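RagB/SusD family nutrient uptake outer membrane protein (Bacteroides thetaiotaomicron, PDB 7KV2) probably binds beta-glucans at the outer-membrane surface, as a SusD-family glycan-binding protein of a gut bacterium that takes up and breaks down these polysaccharides. Local coordinates at residues Thr266-Trp269 and Phe275-Asn278; Trp157-Trp162 and Gln185-Met190; Asp80-Gly85 and Tyr482-Asn487; Pro257-Ile262 and His433-Leu438. All coordinates share one frame; numbering follows the deposited sequence.

How the contacts relate
Contact 3 closes the longest loop of the four. It ties a loop of the N-terminal family region to one near the C-terminus, and contacts 1, 2 and 4 are all nested inside that loop. Contacts 1 and 4 are neighbours: their segments 257-262 and 266-269 follow each other in one connecting loop, their centres are 17 Å apart, and both touch strand 400-404. Contact 2 joins two helices and lies across the chain's centre from both, yet its nearest atoms come within about 5 Å of contact 1. The sodium ion, held at Ile248, Ser250, Tyr253 and Tyr405, is about 12 Å from the Arg435 side chain of contact 4.

Contact 1: residues Thr266-Trp269 and Phe275-Asn278; sequences TGEW and FEIN. With EDO (1,2-ethanediol), chain F.
Glu276 OE2 is gripped by several groups. The backbone N of Trp269 donates to it at 2.8 Å in a nearly straight bond (166°) and arrives from above the carboxylate plane. A water 2.9 Å from Glu276 OE2 also lies within bonding distance of Gly267 O, and Ser273 OG, at the start of the strand, is a further partner. The same carboxylate lies almost parallel to the Trp269 indole, 12° from its plane. Glu276 CG sits over the six-membered ring of Trp269, 4.0 Å from its centroid, as a CH-pi contact. The indole therefore rests on the extended Glu276 chain, and the two side chains run in opposite directions. Here a loop folds back on strand 273-277, which it leads into. That strand pairs antiparallel with 400-404 in a small two-stranded sheet of this largely helical SusD-family protein. Trp269 CG lies anti to the carbonyl carbon (chi1 -65°), which sends the indole across toward the strand, its NE1 edge facing Asn278. There Trp269 NE1 donates to Asn278 OD1 at 2.9 Å, with the acceptor in the ring plane and the donor in the carbonyl plane. At the far end of the six-membered ring, Trp269 CH2 touches Phe275 CD1 at 4.1 Å. With an alanine in place of Trp269, Asn278 OD1 would probably lose its indole donor and the Glu276 chain its aromatic cover. Glu268 OE2 and Glu276 OE1 stand 5.1 Å apart; Asn399 bonds to both, which may ease their repulsion. An ethanediol, probably from the crystallisation liquor, donates to Glu268 O and Glu268 OE1.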
# COMPACT_ATOMS: atom_id res chain seq x y z
N THR A 266 -5.66 18.05 0.75
CA THR A 266 -6.61 18.34 1.85
C THR A 266 -7.25 17.09 2.44
O THR A 266 -7.80 17.21 3.56
CB THR A 266 -7.68 19.34 1.44
OG1 THR A 266 -8.38 18.84 0.30
CG2 THR A 266 -7.05 20.70 1.22
N GLY A 267 -7.19 15.93 1.78
CA GLY A 267 -7.77 14.68 2.30
C GLY A 267 -6.79 13.87 3.14
O GLY A 267 -7.24 12.87 3.72
N GLU A 268 -5.54 14.33 3.27
CA GLU A 268 -4.55 13.64 4.12
C GLU A 268 -5.03 13.67 5.58
O GLU A 268 -5.42 14.76 6.09
CB GLU A 268 -3.15 14.23 3.98
CG GLU A 268 -2.58 14.05 2.58
CD GLU A 268 -1.16 14.59 2.44
OE1 GLU A 268 -0.75 15.41 3.28
OE2 GLU A 268 -0.46 14.23 1.46
N TRP A 269 -4.97 12.52 6.24
CA TRP A 269 -5.32 12.39 7.68
C TRP A 269 -6.72 12.95 7.93
O TRP A 269 -6.94 13.60 8.98
CB TRP A 269 -4.22 13.02 8.58
CG TRP A 269 -2.92 12.27 8.43
CD1 TRP A 269 -1.79 12.69 7.78
CD2 TRP A 269 -2.64 10.94 8.88
NE1 TRP A 269 -0.81 11.70 7.83
CE2 TRP A 269 -1.31 10.63 8.51
CE3 TRP A 269 -3.36 9.99 9.60
CZ2 TRP A 269 -0.72 9.41 8.84
CZ3 TRP A 269 -2.75 8.81 9.97
CH2 TRP A 269 -1.46 8.52 9.57
N PHE A 275 -4.44 5.04 8.64
CA PHE A 275 -2.97 5.09 8.55
C PHE A 275 -2.54 5.51 7.14
O PHE A 275 -3.08 4.98 6.16
CB PHE A 275 -2.38 3.75 9.00
CG PHE A 275 -0.93 3.81 9.37
CD1 PHE A 275 -0.51 4.59 10.44
CD2 PHE A 275 0.03 3.14 8.62
CE1 PHE A 275 0.83 4.66 10.78
CE2 PHE A 275 1.38 3.20 8.97
CZ PHE A 275 1.77 3.98 10.03
N GLU A 276 -1.55 6.39 7.12
CA GLU A 276 -0.84 6.86 5.89
C GLU A 276 0.66 6.82 6.16
O GLU A 276 1.08 6.90 7.32
CB GLU A 276 -1.25 8.26 5.46
CG GLU A 276 -2.75 8.47 5.55
CD GLU A 276 -3.24 9.80 4.97
OE1 GLU A 276 -2.42 10.58 4.43
OE2 GLU A 276 -4.45 10.02 5.05
N ILE A 277 1.41 6.71 5.07
CA ILE A 277 2.85 6.99 5.07
C ILE A 277 3.03 8.42 4.59
O ILE A 277 2.59 8.75 3.47
CB ILE A 277 3.58 5.95 4.22
CG1 ILE A 277 3.40 4.57 4.86
CG2 ILE A 277 5.04 6.38 4.06
CD1 ILE A 277 3.98 3.43 4.05
N ASN A 278 3.65 9.24 5.43
CA ASN A 278 3.80 10.71 5.20
C ASN A 278 4.86 10.96 4.15
O ASN A 278 5.96 10.39 4.27
CB ASN A 278 4.21 11.43 6.48
CG ASN A 278 3.09 11.44 7.49
OD1 ASN A 278 1.94 11.35 7.11
ND2 ASN A 278 3.44 11.43 8.77
C1 EDO F . -4.39 17.55 5.07
O1 EDO F . -4.24 17.25 6.47
C2 EDO F . -3.24 18.31 4.41
O2 EDO F . -1.92 17.78 4.58
O HOH W 1 -6.45 10.40 2.99

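Contact 2: residues Trp157-Trp162 and Gln185-Met190; sequences WVWKFW and QLYEKM
Segments 157-162 and 185-190 are helical and run nearly antiparallel, at 157°, with their axes 10.8 Å apart at closest approach. The space between them is filled from one side by the indole of Trp159. Its CG is anti to the backbone N (chi1 177°), and the ring reaches across to three residues of the facing helix. Met190 SD lies over one face of the indole, 4.2 Å from the centroid of the five-membered ring. This is a Met-aromatic contact. The Met190 chain bends at chi3 (60°), which brings its methyl CE back to Trp159 CE3 at 3.7 Å. Both segments belong to the helical N-terminal part of the SusD fold, a family grouped with the tetratricopeptide repeats. Near the base of the indole, Leu186 CD2 packs on Trp159 CB at 3.7 Å. Farther out, Tyr187 lies beside Trp159 and points the same way. Its CD1 meets Trp159 CZ2 at 3.9 Å, but the two rings are slid apart and barely overlap. The polar ends of both aromatics bond elsewhere: Trp159 NE1 to Ala183 O and Tyr187 OH to Asp233. Helix 217-231 packs against the same cluster, with Gln231 on Trp159 and Ile227 on Met190.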
# COMPACT_ATOMS: atom_id res chain seq x y z
N TRP A 157 5.36 -6.94 4.79
CA TRP A 157 5.78 -6.66 3.39
C TRP A 157 6.46 -7.95 2.86
O TRP A 157 6.16 -8.40 1.76
CB TRP A 157 6.76 -5.49 3.36
CG TRP A 157 6.18 -4.11 3.49
CD1 TRP A 157 4.87 -3.73 3.46
CD2 TRP A 157 6.95 -2.90 3.60
NE1 TRP A 157 4.78 -2.36 3.55
CE2 TRP A 157 6.03 -1.83 3.62
CE3 TRP A 157 8.31 -2.61 3.66
CZ2 TRP A 157 6.43 -0.50 3.75
CZ3 TRP A 157 8.72 -1.29 3.73
CH2 TRP A 157 7.77 -0.25 3.76
N VAL A 158 7.40 -8.52 3.62
CA VAL A 158 8.14 -9.72 3.11
C VAL A 158 7.30 -10.98 3.25
O VAL A 158 7.45 -11.84 2.37
CB VAL A 158 9.55 -9.85 3.71
CG1 VAL A 158 10.53 -8.90 3.03
CG2 VAL A 158 9.58 -9.67 5.21
N TRP A 159 6.45 -11.08 4.25
CA TRP A 159 5.52 -12.23 4.44
C TRP A 159 4.61 -12.35 3.21
O TRP A 159 4.49 -13.47 2.61
CB TRP A 159 4.75 -12.08 5.73
CG TRP A 159 3.73 -13.14 6.03
CD1 TRP A 159 3.97 -14.47 6.24
CD2 TRP A 159 2.31 -12.96 6.17
NE1 TRP A 159 2.80 -15.13 6.51
CE2 TRP A 159 1.76 -14.23 6.44
CE3 TRP A 159 1.45 -11.87 6.06
CZ2 TRP A 159 0.40 -14.41 6.64
CZ3 TRP A 159 0.10 -12.04 6.26
CH2 TRP A 159 -0.42 -13.30 6.57
N LYS A 160 3.99 -11.24 2.82
CA LYS A 160 3.05 -11.27 1.68
C LYS A 160 3.80 -11.57 0.39
O LYS A 160 3.29 -12.40 -0.36
CB LYS A 160 2.22 -9.97 1.58
CG LYS A 160 1.07 -9.97 2.57
CD LYS A 160 0.01 -8.96 2.23
CE LYS A 160 -1.29 -9.29 2.91
NZ LYS A 160 -2.33 -8.33 2.50
N PHE A 161 4.88 -10.87 0.07
CA PHE A 161 5.50 -10.96 -1.27
C PHE A 161 6.32 -12.26 -1.37
O PHE A 161 6.31 -12.81 -2.46
CB PHE A 161 6.35 -9.76 -1.63
CG PHE A 161 5.52 -8.55 -2.05
CD1 PHE A 161 5.08 -8.40 -3.35
CD2 PHE A 161 5.22 -7.55 -1.13
CE1 PHE A 161 4.31 -7.30 -3.73
CE2 PHE A 161 4.48 -6.42 -1.51
CZ PHE A 161 4.03 -6.30 -2.81
N TRP A 162 6.98 -12.69 -0.30
CA TRP A 162 7.94 -13.84 -0.41
C TRP A 162 7.58 -15.01 0.52
O TRP A 162 8.02 -16.14 0.19
CB TRP A 162 9.36 -13.36 -0.17
CG TRP A 162 9.96 -12.57 -1.28
CD1 TRP A 162 10.51 -13.06 -2.42
CD2 TRP A 162 10.09 -11.14 -1.34
NE1 TRP A 162 11.00 -12.05 -3.18
CE2 TRP A 162 10.76 -10.85 -2.54
CE3 TRP A 162 9.68 -10.08 -0.51
CZ2 TRP A 162 11.09 -9.55 -2.92
CZ3 TRP A 162 10.04 -8.81 -0.86
CH2 TRP A 162 10.68 -8.54 -2.07
N GLN A 185 4.76 -20.09 10.01
CA GLN A 185 5.54 -19.78 11.25
C GLN A 185 5.69 -18.26 11.39
O GLN A 185 5.68 -17.78 12.51
CB GLN A 185 6.92 -20.43 11.22
CG GLN A 185 6.89 -21.94 11.42
CD GLN A 185 8.25 -22.56 11.22
OE1 GLN A 185 9.04 -22.13 10.39
NE2 GLN A 185 8.53 -23.59 12.01
N LEU A 186 5.89 -17.52 10.30
CA LEU A 186 6.08 -16.05 10.42
C LEU A 186 4.76 -15.42 10.86
O LEU A 186 4.77 -14.60 11.79
CB LEU A 186 6.63 -15.50 9.10
CG LEU A 186 6.87 -13.99 9.09
CD1 LEU A 186 7.70 -13.51 10.26
CD2 LEU A 186 7.51 -13.56 7.79
N TYR A 187 3.63 -15.89 10.31
CA TYR A 187 2.27 -15.44 10.70
C TYR A 187 2.13 -15.54 12.23
O TYR A 187 1.68 -14.60 12.91
CB TYR A 187 1.17 -16.24 9.99
CG TYR A 187 -0.18 -15.97 10.57
CD1 TYR A 187 -0.82 -14.77 10.30
CD2 TYR A 187 -0.76 -16.81 11.50
CE1 TYR A 187 -2.04 -14.45 10.87
CE2 TYR A 187 -1.98 -16.51 12.08
CZ TYR A 187 -2.61 -15.31 11.78
OH TYR A 187 -3.81 -14.98 12.32
N GLU A 188 2.55 -16.68 12.76
CA GLU A 188 2.47 -16.96 14.21
C GLU A 188 3.22 -15.88 14.99
O GLU A 188 2.63 -15.40 15.95
CB GLU A 188 2.98 -18.36 14.51
CG GLU A 188 1.97 -19.42 14.15
CD GLU A 188 0.66 -19.35 14.92
OE1 GLU A 188 0.68 -18.91 16.09
OE2 GLU A 188 -0.38 -19.75 14.33
N LYS A 189 4.46 -15.56 14.60
CA LYS A 189 5.26 -14.53 15.29
C LYS A 189 4.54 -13.17 15.15
O LYS A 189 4.47 -12.39 16.14
CB LYS A 189 6.66 -14.42 14.69
CG LYS A 189 7.52 -15.67 14.76
CD LYS A 189 8.10 -15.93 16.11
CE LYS A 189 9.15 -17.02 16.05
NZ LYS A 189 9.24 -17.73 17.35
N MET A 190 4.07 -12.87 13.93
CA MET A 190 3.40 -11.56 13.65
C MET A 190 2.15 -11.39 14.51
O MET A 190 2.02 -10.36 15.21
CB MET A 190 3.05 -11.46 12.16
CG MET A 190 4.30 -11.28 11.32
SD MET A 190 4.00 -11.50 9.53
CE MET A 190 2.77 -10.24 9.16

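Contact 3: residues Asp80-Gly85 and Tyr482-Asn487; sequences DLWVGG and YGYRTN
The Trp82 indole meets one tyrosine over a face and another near its rim. Tyr484 stands edge-on above one face, its CD2 3.4 Å over the Trp82 plane and shifted toward the rim. The planes are 81° apart, a T-shaped (edge-to-face) pair. With Tyr482 the roles are reversed: the edge of Trp82 points at the Tyr482 face in an offset edge-to-face pair, and Trp82 CZ2 touches Tyr482 CD1 at 3.6 Å. The three rings form an aromatic cluster joining two irregular loops far apart in the sequence, one from each family region of the SusD protein. Tyr484 also touches Trp82 through its CB, 3.7 Å from Trp82 CZ3. The tyrosines pack on each other too, as Tyr482 CB lies over a face of the Tyr484 ring. A serine at Trp82 would probably open a gap beneath the Tyr484 edge and take the indole edge from the Tyr482 face. Met98 of helix 92-98 also packs against Trp82, and Tyr482 OH bonds to Glu327. At the indole edge, in the ring plane, a water accepts from Trp82 NE1 at 3.0 Å and gives a weak bond to Tyr482 OH.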
# COMPACT_ATOMS: atom_id res chain seq x y z
N ASP A 80 -6.14 -4.70 -12.74
CA ASP A 80 -6.69 -3.31 -12.76
C ASP A 80 -5.82 -2.35 -13.56
O ASP A 80 -6.37 -1.40 -14.18
CB ASP A 80 -6.85 -2.76 -11.34
CG ASP A 80 -7.94 -3.44 -10.55
OD1 ASP A 80 -8.87 -3.97 -11.17
OD2 ASP A 80 -7.81 -3.49 -9.33
N LEU A 81 -4.50 -2.58 -13.56
CA LEU A 81 -3.49 -1.71 -14.18
C LEU A 81 -2.71 -2.53 -15.18
O LEU A 81 -2.61 -3.79 -15.00
CB LEU A 81 -2.53 -1.17 -13.11
CG LEU A 81 -3.14 -0.54 -11.87
CD1 LEU A 81 -2.03 -0.13 -10.91
CD2 LEU A 81 -3.98 0.69 -12.24
N TRP A 82 -2.05 -1.86 -16.10
CA TRP A 82 -0.93 -2.45 -16.86
C TRP A 82 0.39 -2.07 -16.17
O TRP A 82 0.38 -1.53 -15.01
CB TRP A 82 -1.01 -2.02 -18.33
CG TRP A 82 -2.24 -2.49 -19.04
CD1 TRP A 82 -3.15 -1.69 -19.69
CD2 TRP A 82 -2.72 -3.84 -19.19
NE1 TRP A 82 -4.15 -2.44 -20.23
CE2 TRP A 82 -3.89 -3.77 -19.98
CE3 TRP A 82 -2.24 -5.11 -18.83
CZ2 TRP A 82 -4.63 -4.91 -20.32
CZ3 TRP A 82 -2.95 -6.24 -19.21
CH2 TRP A 82 -4.16 -6.13 -19.90
N VAL A 83 1.52 -2.38 -16.81
CA VAL A 83 2.85 -2.12 -16.21
C VAL A 83 3.46 -0.88 -16.86
O VAL A 83 3.96 -0.01 -16.13
CB VAL A 83 3.75 -3.37 -16.30
CG1 VAL A 83 5.10 -3.08 -15.68
CG2 VAL A 83 3.09 -4.57 -15.64
N GLY A 84 3.41 -0.80 -18.18
CA GLY A 84 3.82 0.39 -18.94
C GLY A 84 5.34 0.54 -19.04
O GLY A 84 6.05 -0.47 -19.01
N GLY A 85 5.80 1.80 -19.10
CA GLY A 85 7.20 2.14 -19.40
C GLY A 85 7.46 2.07 -20.89
O GLY A 85 6.48 1.97 -21.69
N TYR A 482 -4.97 -8.94 -25.09
CA TYR A 482 -3.93 -7.99 -25.59
C TYR A 482 -2.61 -8.72 -25.83
O TYR A 482 -1.71 -8.12 -26.41
CB TYR A 482 -3.70 -6.87 -24.57
CG TYR A 482 -4.92 -6.01 -24.34
CD1 TYR A 482 -5.89 -6.36 -23.42
CD2 TYR A 482 -5.11 -4.85 -25.07
CE1 TYR A 482 -7.02 -5.59 -23.22
CE2 TYR A 482 -6.23 -4.06 -24.89
CZ TYR A 482 -7.20 -4.43 -23.96
OH TYR A 482 -8.30 -3.64 -23.77
N GLY A 483 -2.49 -9.94 -25.33
CA GLY A 483 -1.20 -10.66 -25.33
C GLY A 483 -0.21 -10.12 -24.31
O GLY A 483 0.98 -10.36 -24.48
N TYR A 484 -0.68 -9.38 -23.29
CA TYR A 484 0.19 -8.80 -22.24
C TYR A 484 0.43 -9.87 -21.19
O TYR A 484 1.56 -10.32 -21.08
CB TYR A 484 -0.45 -7.54 -21.67
CG TYR A 484 -0.60 -6.39 -22.63
CD1 TYR A 484 0.23 -6.22 -23.73
CD2 TYR A 484 -1.57 -5.42 -22.39
CE1 TYR A 484 0.06 -5.15 -24.59
CE2 TYR A 484 -1.74 -4.35 -23.23
CZ TYR A 484 -0.92 -4.21 -24.33
OH TYR A 484 -1.10 -3.11 -25.10
N ARG A 485 -0.59 -10.28 -20.45
CA ARG A 485 -0.47 -11.46 -19.58
C ARG A 485 -0.70 -12.70 -20.46
O ARG A 485 -1.77 -12.77 -21.13
CB ARG A 485 -1.47 -11.37 -18.44
CG ARG A 485 -1.43 -12.57 -17.52
CD ARG A 485 -2.24 -12.37 -16.26
NE ARG A 485 -1.53 -11.45 -15.35
CZ ARG A 485 -2.10 -10.51 -14.61
NH1 ARG A 485 -3.39 -10.28 -14.71
NH2 ARG A 485 -1.36 -9.74 -13.81
N THR A 486 0.27 -13.62 -20.48
CA THR A 486 0.24 -14.84 -21.32
C THR A 486 0.21 -16.08 -20.44
O THR A 486 0.02 -17.17 -21.00
CB THR A 486 1.43 -14.89 -22.28
OG1 THR A 486 2.63 -14.94 -21.51
CG2 THR A 486 1.46 -13.75 -23.27
N ASN A 487 0.37 -15.92 -19.12
CA ASN A 487 0.31 -17.03 -18.13
C ASN A 487 -0.93 -16.89 -17.28
O ASN A 487 -1.49 -15.79 -17.17
CB ASN A 487 1.59 -17.11 -17.29
CG ASN A 487 2.79 -17.41 -18.16
OD1 ASN A 487 2.74 -18.33 -18.96
ND2 ASN A 487 3.84 -16.62 -18.06
O HOH W 2 -6.90 -1.92 -21.36

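Contact 4: residues Pro257-Ile262 and His433-Leu438; sequences PDYTDI and HKRAGL
Arg435 packs closely against Tyr259 and Ile262, while the Pro257 end of the contact is looser and exposed. The contact joins the C-terminal end of helix 425-435, closed by a Schellman motif at Gly437, to the loop before strand 273-277. Two groups sit over one face of the Arg435 guanidinium. Tyr259 comes edge-on, with CD2 3.7 Å from Arg435 NE and the planes 85° apart, so this is not a cation-pi stack. Beside it, Ile262 CD1 lies 3.8 Å from Arg435 NH1 and also rests over a face of the Tyr259 ring. Arg435 gets there by bending at chi2 (-91°) and chi3 (-71°), which folds the guanidinium in toward the loop. Salt bridges from NH1 to Glu272 and from NH2 to Glu456 hold the guanidinium, and Glu456 O also bonds to Tyr259 OH. On the loose side, the closest approach of Pro257 is its O to Arg435 CG, at 3.8 Å. Asp258 turns away and makes an Asx turn, its OD1 accepting from both Thr260 N and Thr260 OG1. A water joins the two backbones, accepting from Tyr259 N at 2.9 Å and donating to Arg435 O at 2.8 Å.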
# COMPACT_ATOMS: atom_id res chain seq x y z
N PRO A 257 -17.69 12.29 2.80
CA PRO A 257 -18.90 12.19 2.00
C PRO A 257 -18.64 12.14 0.50
O PRO A 257 -19.47 11.59 -0.19
CB PRO A 257 -19.67 13.48 2.36
CG PRO A 257 -19.11 13.94 3.68
CD PRO A 257 -17.68 13.42 3.73
N ASP A 258 -17.54 12.74 0.02
CA ASP A 258 -17.23 12.82 -1.43
C ASP A 258 -15.93 12.05 -1.70
O ASP A 258 -14.88 12.48 -1.21
CB ASP A 258 -17.07 14.25 -1.92
CG ASP A 258 -17.01 14.35 -3.43
OD1 ASP A 258 -16.62 13.33 -4.08
OD2 ASP A 258 -17.40 15.42 -3.98
N TYR A 259 -16.01 10.92 -2.40
CA TYR A 259 -14.82 10.05 -2.60
C TYR A 259 -13.71 10.87 -3.30
O TYR A 259 -12.52 10.61 -3.09
CB TYR A 259 -15.22 8.81 -3.40
CG TYR A 259 -14.12 7.79 -3.59
CD1 TYR A 259 -13.18 7.97 -4.59
CD2 TYR A 259 -14.07 6.62 -2.83
CE1 TYR A 259 -12.17 7.02 -4.83
CE2 TYR A 259 -13.10 5.66 -3.07
CZ TYR A 259 -12.15 5.85 -4.07
OH TYR A 259 -11.20 4.88 -4.31
N THR A 260 -14.07 11.85 -4.13
CA THR A 260 -13.09 12.70 -4.86
C THR A 260 -12.29 13.59 -3.90
O THR A 260 -11.33 14.13 -4.34
CB THR A 260 -13.74 13.54 -5.97
OG1 THR A 260 -14.54 14.52 -5.31
CG2 THR A 260 -14.61 12.73 -6.90
N ASP A 261 -12.61 13.70 -2.61
CA ASP A 261 -11.82 14.53 -1.66
C ASP A 261 -10.71 13.72 -0.97
O ASP A 261 -9.80 14.34 -0.36
CB ASP A 261 -12.73 15.14 -0.61
CG ASP A 261 -13.66 16.22 -1.12
OD1 ASP A 261 -13.29 16.88 -2.13
OD2 ASP A 261 -14.75 16.36 -0.51
N ILE A 262 -10.73 12.41 -1.09
CA ILE A 262 -9.85 11.51 -0.30
C ILE A 262 -8.37 11.74 -0.65
O ILE A 262 -7.56 11.84 0.29
CB ILE A 262 -10.24 10.04 -0.52
CG1 ILE A 262 -11.64 9.75 0.06
CG2 ILE A 262 -9.18 9.15 0.12
CD1 ILE A 262 -12.23 8.41 -0.38
N HIS A 433 -20.90 1.54 -0.68
CA HIS A 433 -21.54 1.52 -2.02
C HIS A 433 -22.22 2.87 -2.28
O HIS A 433 -22.05 3.47 -3.39
CB HIS A 433 -22.51 0.31 -2.04
CG HIS A 433 -23.01 -0.09 -3.38
ND1 HIS A 433 -22.27 -0.90 -4.22
CD2 HIS A 433 -24.20 0.15 -4.00
CE1 HIS A 433 -22.97 -1.14 -5.32
NE2 HIS A 433 -24.16 -0.49 -5.22
N LYS A 434 -22.94 3.36 -1.28
CA LYS A 434 -23.77 4.59 -1.46
C LYS A 434 -22.89 5.83 -1.34
O LYS A 434 -23.24 6.81 -1.98
CB LYS A 434 -24.96 4.60 -0.51
CG LYS A 434 -26.01 3.57 -0.90
CD LYS A 434 -27.40 3.93 -0.43
CE LYS A 434 -27.44 4.05 1.07
NZ LYS A 434 -28.81 3.84 1.59
N ARG A 435 -21.77 5.78 -0.63
CA ARG A 435 -20.87 6.95 -0.56
C ARG A 435 -20.39 7.25 -1.99
O ARG A 435 -20.29 8.42 -2.31
CB ARG A 435 -19.69 6.71 0.39
CG ARG A 435 -18.78 7.93 0.53
CD ARG A 435 -17.65 7.88 -0.49
NE ARG A 435 -16.66 6.85 -0.19
CZ ARG A 435 -15.66 6.90 0.69
NH1 ARG A 435 -15.49 7.95 1.47
NH2 ARG A 435 -14.84 5.87 0.84
N ALA A 436 -20.20 6.23 -2.81
CA ALA A 436 -19.73 6.36 -4.21
C ALA A 436 -20.80 6.89 -5.18
O ALA A 436 -20.49 7.05 -6.38
CB ALA A 436 -19.19 5.04 -4.66
N GLY A 437 -22.01 7.21 -4.69
CA GLY A 437 -23.08 7.78 -5.52
C GLY A 437 -24.03 6.73 -6.08
O GLY A 437 -24.88 7.11 -6.92
N LEU A 438 -23.92 5.46 -5.68
CA LEU A 438 -24.71 4.36 -6.30
C LEU A 438 -26.07 4.34 -5.58
O LEU A 438 -26.11 4.46 -4.33
CB LEU A 438 -23.99 3.01 -6.21
CG LEU A 438 -22.68 2.93 -6.99
CD1 LEU A 438 -22.01 1.61 -6.78
CD2 LEU A 438 -22.90 3.15 -8.46
O HOH W 3 -18.59 10.23 -3.61